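Local coordinates for protein putative NADH dehydrogenase/NAD(P)H nitroreductase (Bacteroides thetaiotaomicron VPI-5482, PDB 3KWK) that binds flavin mononucleotide and probably works as an NAD(P)H-dependent oxidoreductase of the nitroreductase family, at residues K20-E31 against P151-P161. Residues are numbered along the deposited sequence; the frame is centred on the assembly and turned at random.
Sequences KSVRTYLNKGVE and PFGYPATKEQP. With FMN (flavin mononucleotide), chain B.
Tyr154 and Glu31 meet at a hydroxyl: Tyr154 OH donates to Glu31 OE1 at 2.5 Å. The oxygen is met on its syn side, and the carboxylate and ring planes stand 66° apart. A bend at chi2 (89°) turns the Glu31 carboxylate to this hydroxyl, which Lys34 also reaches. Lys28 NZ lies over the ring face, 4.7 Å from the Tyr154 centroid, in a cation-pi contact. Gly29 O sits at the ring edge, in plane. A leucine in place of Tyr154 would probably leave Glu31 without its hydroxyl mate and Lys28 without an aromatic face.

The backbones hold together beside this ring. Leu26 N donates to Tyr154 O at 2.8 Å. Ala156 N donates to Thr24 O at 3.1 Å. The two bonds flank a single beta bridge between Tyr25 and Pro155. It joins the loop between helices 11-18 and 32-43 to the chain leaving strand 144-153, in a nitroreductase-family flavoprotein. The Tyr25 ring lies against the backbone of Phe152 and Gly153, with Phe152 C over one face and Arg23 C over the other, both offset toward the rim. Gly153 N lies 3.6 Å from Tyr25 CD1.

On the FMN side, the Lys20 and Glu159 side chains run alongside each other in opposite directions, while Lys20 NZ pairs with Glu18 and Glu113. In the modelled conformer of Glu159, waters link its carboxylate to Ser21 O and Arg23 N. Ser21 OG donates to FMN O1P at 2.6 Å. Arg23 NE donates to FMN O2 at 2.8 Å, and its NH2 to FMN N1.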
loop_
_atom_site.group_PDB
_atom_site.type_symbol
_atom_site.label_atom_id
_atom_site.label_comp_id
_atom_site.label_asym_id
_atom_site.label_seq_id
_atom_site.Cartn_x
_atom_site.Cartn_y
_atom_site.Cartn_z
ATOM N N LYS A 20 -6.946 -1.290 -11.648
ATOM C CA LYS A 20 -5.874 -1.604 -12.598
ATOM C C LYS A 20 -5.120 -0.366 -12.980
ATOM O O LYS A 20 -5.609 0.752 -12.738
ATOM C CB LYS A 20 -6.401 -2.338 -13.844
ATOM C CG LYS A 20 -6.998 -1.484 -14.975
ATOM C CD LYS A 20 -8.240 -0.741 -14.550
ATOM C CE LYS A 20 -9.502 -1.591 -14.434
ATOM N NZ LYS A 20 -10.682 -0.877 -13.793
ATOM N N SER A 21 -3.934 -0.561 -13.555
ATOM C CA SER A 21 -3.111 0.555 -14.008
ATOM C C SER A 21 -3.726 1.100 -15.303
ATOM O O SER A 21 -3.958 0.345 -16.274
ATOM C CB SER A 21 -1.686 0.120 -14.253
ATOM O OG SER A 21 -0.984 -0.127 -13.010
ATOM N N VAL A 22 -4.034 2.396 -15.336
ATOM C CA VAL A 22 -4.572 3.020 -16.554
ATOM C C VAL A 22 -3.540 4.081 -17.009
ATOM O O VAL A 22 -3.133 4.953 -16.204
ATOM C CB VAL A 22 -5.908 3.696 -16.256
ATOM C CG1 VAL A 22 -6.403 4.530 -17.424
ATOM C CG2 VAL A 22 -7.002 2.650 -15.775
ATOM N N ARG A 23 -3.132 3.979 -18.275
ATOM C CA ARG A 23 -2.069 4.767 -18.849
ATOM C C ARG A 23 -2.449 5.636 -20.039
ATOM O O ARG A 23 -1.584 6.249 -20.696
ATOM C CB ARG A 23 -0.938 3.832 -19.300
ATOM C CG ARG A 23 -0.424 2.927 -18.184
ATOM C CD ARG A 23 0.793 2.128 -18.617
ATOM N NE ARG A 23 1.400 1.429 -17.487
ATOM C CZ ARG A 23 0.996 0.250 -17.013
ATOM N NH1 ARG A 23 -0.013 -0.447 -17.528
ATOM N NH2 ARG A 23 1.605 -0.253 -15.973
ATOM N N THR A 24 -3.743 5.716 -20.305
ATOM C CA THR A 24 -4.287 6.635 -21.307
ATOM C C THR A 24 -5.571 7.235 -20.766
ATOM O O THR A 24 -6.347 6.573 -20.071
ATOM C CB THR A 24 -4.560 5.959 -22.643
ATOM O OG1 THR A 24 -5.475 4.882 -22.446
ATOM C CG2 THR A 24 -3.254 5.462 -23.360
ATOM N N TYR A 25 -5.777 8.520 -21.047
ATOM C CA TYR A 25 -6.831 9.328 -20.454
ATOM C C TYR A 25 -7.564 10.147 -21.494
ATOM O O TYR A 25 -6.984 10.629 -22.475
ATOM C CB TYR A 25 -6.297 10.266 -19.354
ATOM C CG TYR A 25 -5.274 9.589 -18.496
ATOM C CD1 TYR A 25 -5.640 8.620 -17.560
ATOM C CD2 TYR A 25 -3.907 9.889 -18.646
ATOM C CE1 TYR A 25 -4.685 7.952 -16.803
ATOM C CE2 TYR A 25 -2.973 9.211 -17.932
ATOM C CZ TYR A 25 -3.329 8.235 -17.023
ATOM O OH TYR A 25 -2.318 7.569 -16.320
ATOM N N LEU A 26 -8.855 10.347 -21.251
ATOM C CA LEU A 26 -9.605 11.277 -22.053
ATOM C C LEU A 26 -9.100 12.686 -21.791
ATOM O O LEU A 26 -8.554 12.984 -20.720
ATOM C CB LEU A 26 -11.073 11.226 -21.667
ATOM C CG LEU A 26 -11.809 9.911 -21.882
ATOM C CD1 LEU A 26 -13.267 9.991 -21.336
ATOM C CD2 LEU A 26 -11.848 9.610 -23.360
ATOM N N ASN A 27 -9.307 13.554 -22.774
ATOM C CA ASN A 27 -8.911 14.936 -22.664
ATOM C C ASN A 27 -10.024 15.707 -21.963
ATOM O O ASN A 27 -10.829 16.397 -22.604
ATOM C CB ASN A 27 -8.669 15.512 -24.058
ATOM C CG ASN A 27 -8.196 16.948 -24.016
ATOM O OD1 ASN A 27 -7.694 17.416 -22.998
ATOM N ND2 ASN A 27 -8.378 17.665 -25.134
ATOM N N LYS A 28 -10.092 15.545 -20.652
ATOM C CA LYS A 28 -11.109 16.188 -19.852
ATOM C C LYS A 28 -10.668 16.283 -18.436
ATOM O O LYS A 28 -9.908 15.451 -17.961
ATOM C CB LYS A 28 -12.451 15.507 -19.961
ATOM C CG LYS A 28 -12.483 14.158 -19.497
ATOM C CD LYS A 28 -13.943 13.603 -19.511
ATOM C CE LYS A 28 -14.906 14.502 -18.752
ATOM N NZ LYS A 28 -16.160 13.805 -18.326
ATOM N N GLY A 29 -11.084 17.338 -17.750
ATOM C CA GLY A 29 -10.638 17.533 -16.431
ATOM C C GLY A 29 -11.253 16.592 -15.426
ATOM O O GLY A 29 -12.257 15.926 -15.697
ATOM N N VAL A 30 -10.683 16.639 -14.249
ATOM C CA VAL A 30 -11.119 15.867 -13.107
ATOM C C VAL A 30 -11.634 16.852 -12.052
ATOM O O VAL A 30 -10.978 17.848 -11.724
ATOM C CB VAL A 30 -10.022 14.942 -12.560
ATOM C CG1 VAL A 30 -10.515 14.247 -11.255
ATOM C CG2 VAL A 30 -9.553 13.920 -13.649
ATOM N N GLU A 31 -12.823 16.546 -11.530
ATOM C CA GLU A 31 -13.476 17.310 -10.482
ATOM C C GLU A 31 -12.562 17.518 -9.268
ATOM O O GLU A 31 -11.921 16.578 -8.786
ATOM C CB GLU A 31 -14.761 16.562 -10.038
ATOM C CG GLU A 31 -15.880 16.475 -11.121
ATOM C CD GLU A 31 -15.812 15.257 -12.049
ATOM O OE1 GLU A 31 -14.730 14.645 -12.185
ATOM O OE2 GLU A 31 -16.851 14.941 -12.719
ATOM N N PRO A 151 0.149 9.802 -12.514
ATOM C CA PRO A 151 -0.804 10.441 -13.438
ATOM C C PRO A 151 -2.208 9.848 -13.238
ATOM O O PRO A 151 -2.354 8.677 -12.841
ATOM C CB PRO A 151 -0.272 10.080 -14.817
ATOM C CG PRO A 151 1.054 9.401 -14.575
ATOM C CD PRO A 151 1.006 8.838 -13.202
ATOM N N PHE A 152 -3.225 10.653 -13.481
ATOM C CA PHE A 152 -4.568 10.145 -13.429
ATOM C C PHE A 152 -5.484 10.952 -14.322
ATOM O O PHE A 152 -5.122 12.052 -14.780
ATOM C CB PHE A 152 -5.078 10.136 -11.981
ATOM C CG PHE A 152 -5.186 11.522 -11.358
ATOM C CD1 PHE A 152 -4.089 12.126 -10.760
ATOM C CD2 PHE A 152 -6.408 12.178 -11.320
ATOM C CE1 PHE A 152 -4.216 13.370 -10.202
ATOM C CE2 PHE A 152 -6.537 13.415 -10.754
ATOM C CZ PHE A 152 -5.428 14.017 -10.190
ATOM N N GLY A 153 -6.651 10.365 -14.583
ATOM C CA GLY A 153 -7.652 10.965 -15.440
ATOM C C GLY A 153 -8.825 10.024 -15.631
ATOM O O GLY A 153 -8.828 8.888 -15.100
ATOM N N TYR A 154 -9.775 10.423 -16.474
ATOM C CA TYR A 154 -10.812 9.494 -16.879
ATOM C C TYR A 154 -10.176 8.524 -17.893
ATOM O O TYR A 154 -9.563 8.978 -18.869
ATOM C CB TYR A 154 -12.002 10.228 -17.481
ATOM C CG TYR A 154 -12.835 10.838 -16.375
ATOM C CD1 TYR A 154 -13.656 10.036 -15.639
ATOM C CD2 TYR A 154 -12.705 12.180 -15.988
ATOM C CE1 TYR A 154 -14.430 10.564 -14.580
ATOM C CE2 TYR A 154 -13.446 12.702 -14.939
ATOM C CZ TYR A 154 -14.307 11.898 -14.252
ATOM O OH TYR A 154 -15.062 12.355 -13.194
ATOM N N PRO A 155 -10.350 7.205 -17.721
ATOM C CA PRO A 155 -9.714 6.274 -18.692
ATOM C C PRO A 155 -10.178 6.553 -20.138
ATOM O O PRO A 155 -11.354 6.866 -20.370
ATOM C CB PRO A 155 -10.234 4.912 -18.258
ATOM C CG PRO A 155 -10.468 5.074 -16.761
ATOM C CD PRO A 155 -10.993 6.511 -16.604
ATOM N N ALA A 156 -9.251 6.442 -21.094
ATOM C CA ALA A 156 -9.557 6.566 -22.502
ATOM C C ALA A 156 -10.159 5.280 -23.064
ATOM O O ALA A 156 -10.976 5.322 -23.974
ATOM C CB ALA A 156 -8.298 6.901 -23.278
ATOM N N THR A 157 -9.730 4.145 -22.507
ATOM C CA THR A 157 -10.135 2.810 -23.022
ATOM C C THR A 157 -10.321 1.859 -21.847
ATOM O O THR A 157 -9.330 1.419 -21.260
ATOM C CB THR A 157 -9.108 2.230 -24.028
ATOM O OG1 THR A 157 -8.884 3.140 -25.093
ATOM C CG2 THR A 157 -9.673 0.899 -24.645
ATOM N N LYS A 158 -11.546 1.563 -21.435
ATOM C CA LYS A 158 -11.704 0.728 -20.250
ATOM C C LYS A 158 -11.135 -0.662 -20.488
ATOM O O LYS A 158 -11.258 -1.219 -21.582
ATOM C CB LYS A 158 -13.165 0.651 -19.854
ATOM C CG LYS A 158 -13.408 0.278 -18.388
ATOM C CD LYS A 158 -14.896 0.377 -18.086
ATOM C CE LYS A 158 -15.292 -0.016 -16.662
ATOM N NZ LYS A 158 -14.878 0.948 -15.603
ATOM N N GLU A 159 -10.535 -1.240 -19.449
ATOM C CA GLU A 159 -9.900 -2.560 -19.582
ATOM C C GLU A 159 -10.282 -3.416 -18.421
ATOM O O GLU A 159 -10.723 -2.917 -17.385
ATOM C CB GLU A 159 -8.388 -2.426 -19.714
ATOM C CG GLU A 159 -7.688 -1.781 -18.555
ATOM C CD GLU A 159 -6.332 -1.210 -18.957
ATOM O OE1 GLU A 159 -5.567 -1.947 -19.632
ATOM O OE2 GLU A 159 -6.052 -0.034 -18.635
ATOM N N GLN A 160 -10.196 -4.716 -18.645
ATOM C CA GLN A 160 -10.322 -5.688 -17.548
ATOM C C GLN A 160 -9.225 -5.521 -16.538
ATOM O O GLN A 160 -8.083 -5.237 -16.911
ATOM C CB GLN A 160 -10.183 -7.102 -18.087
ATOM C CG GLN A 160 -11.324 -7.607 -18.827
ATOM C CD GLN A 160 -11.134 -9.064 -19.175
ATOM O OE1 GLN A 160 -10.739 -9.888 -18.292
ATOM N NE2 GLN A 160 -11.457 -9.432 -20.391
ATOM N N PRO A 161 -9.562 -5.721 -15.269
ATOM C CA PRO A 161 -8.463 -5.810 -14.298
ATOM C C PRO A 161 -7.693 -7.116 -14.488
ATOM O O PRO A 161 -8.194 -8.078 -15.103
ATOM C CB PRO A 161 -9.185 -5.827 -12.948
ATOM C CG PRO A 161 -10.518 -6.364 -13.219
ATOM C CD PRO A 161 -10.880 -5.931 -14.634
HETATM N N1 FMN B . 3.810 1.463 -14.496
HETATM C C2 FMN B . 4.325 2.336 -15.410
HETATM O O2 FMN B . 3.690 2.558 -16.456
HETATM N N3 FMN B . 5.543 2.956 -15.184
HETATM C C4 FMN B . 6.293 2.727 -14.050
HETATM O O4 FMN B . 7.399 3.327 -13.880
HETATM C C4A FMN B . 5.764 1.829 -13.119
HETATM N N5 FMN B . 6.469 1.527 -11.962
HETATM C C5A FMN B . 5.876 0.804 -10.963
HETATM C C6 FMN B . 6.551 0.654 -9.743
HETATM C C7 FMN B . 5.926 -0.035 -8.714
HETATM C C7M FMN B . 6.611 -0.225 -7.350
HETATM C C8 FMN B . 4.665 -0.578 -8.868
HETATM C C8M FMN B . 4.041 -1.311 -7.707
HETATM C C9 FMN B . 4.011 -0.443 -10.080
HETATM C C9A FMN B . 4.610 0.254 -11.140
HETATM N N10 FMN B . 3.987 0.383 -12.384
HETATM C C10 FMN B . 4.525 1.211 -13.328
HETATM C "C1'" FMN B . 2.653 -0.226 -12.608
HETATM C "C2'" FMN B . 2.778 -1.726 -12.864
HETATM O "O2'" FMN B . 3.331 -1.982 -14.159
HETATM C "C3'" FMN B . 1.427 -2.446 -12.665
HETATM O "O3'" FMN B . 1.007 -2.345 -11.305
HETATM C "C4'" FMN B . 1.501 -3.955 -13.032
HETATM O "O4'" FMN B . 1.720 -4.083 -14.444
HETATM C "C5'" FMN B . 0.252 -4.735 -12.613
HETATM O "O5'" FMN B . -0.834 -4.143 -13.319
HETATM P P FMN B . -2.117 -3.522 -12.526
HETATM O O1P FMN B . -1.629 -2.314 -11.705
HETATM O O2P FMN B . -3.002 -3.124 -13.727
HETATM O O3P FMN B . -2.739 -4.581 -11.639
HETATM O O HOH W 1 -3.188 -1.960 -17.570
HETATM O O HOH W 2 -3.904 1.553 -19.729
HETATM O O HOH W 3 -7.516 3.852 -20.742
HETATM O O HOH W 4 -6.426 4.248 -24.910
HETATM O O HOH W 5 -9.002 12.829 -17.950
#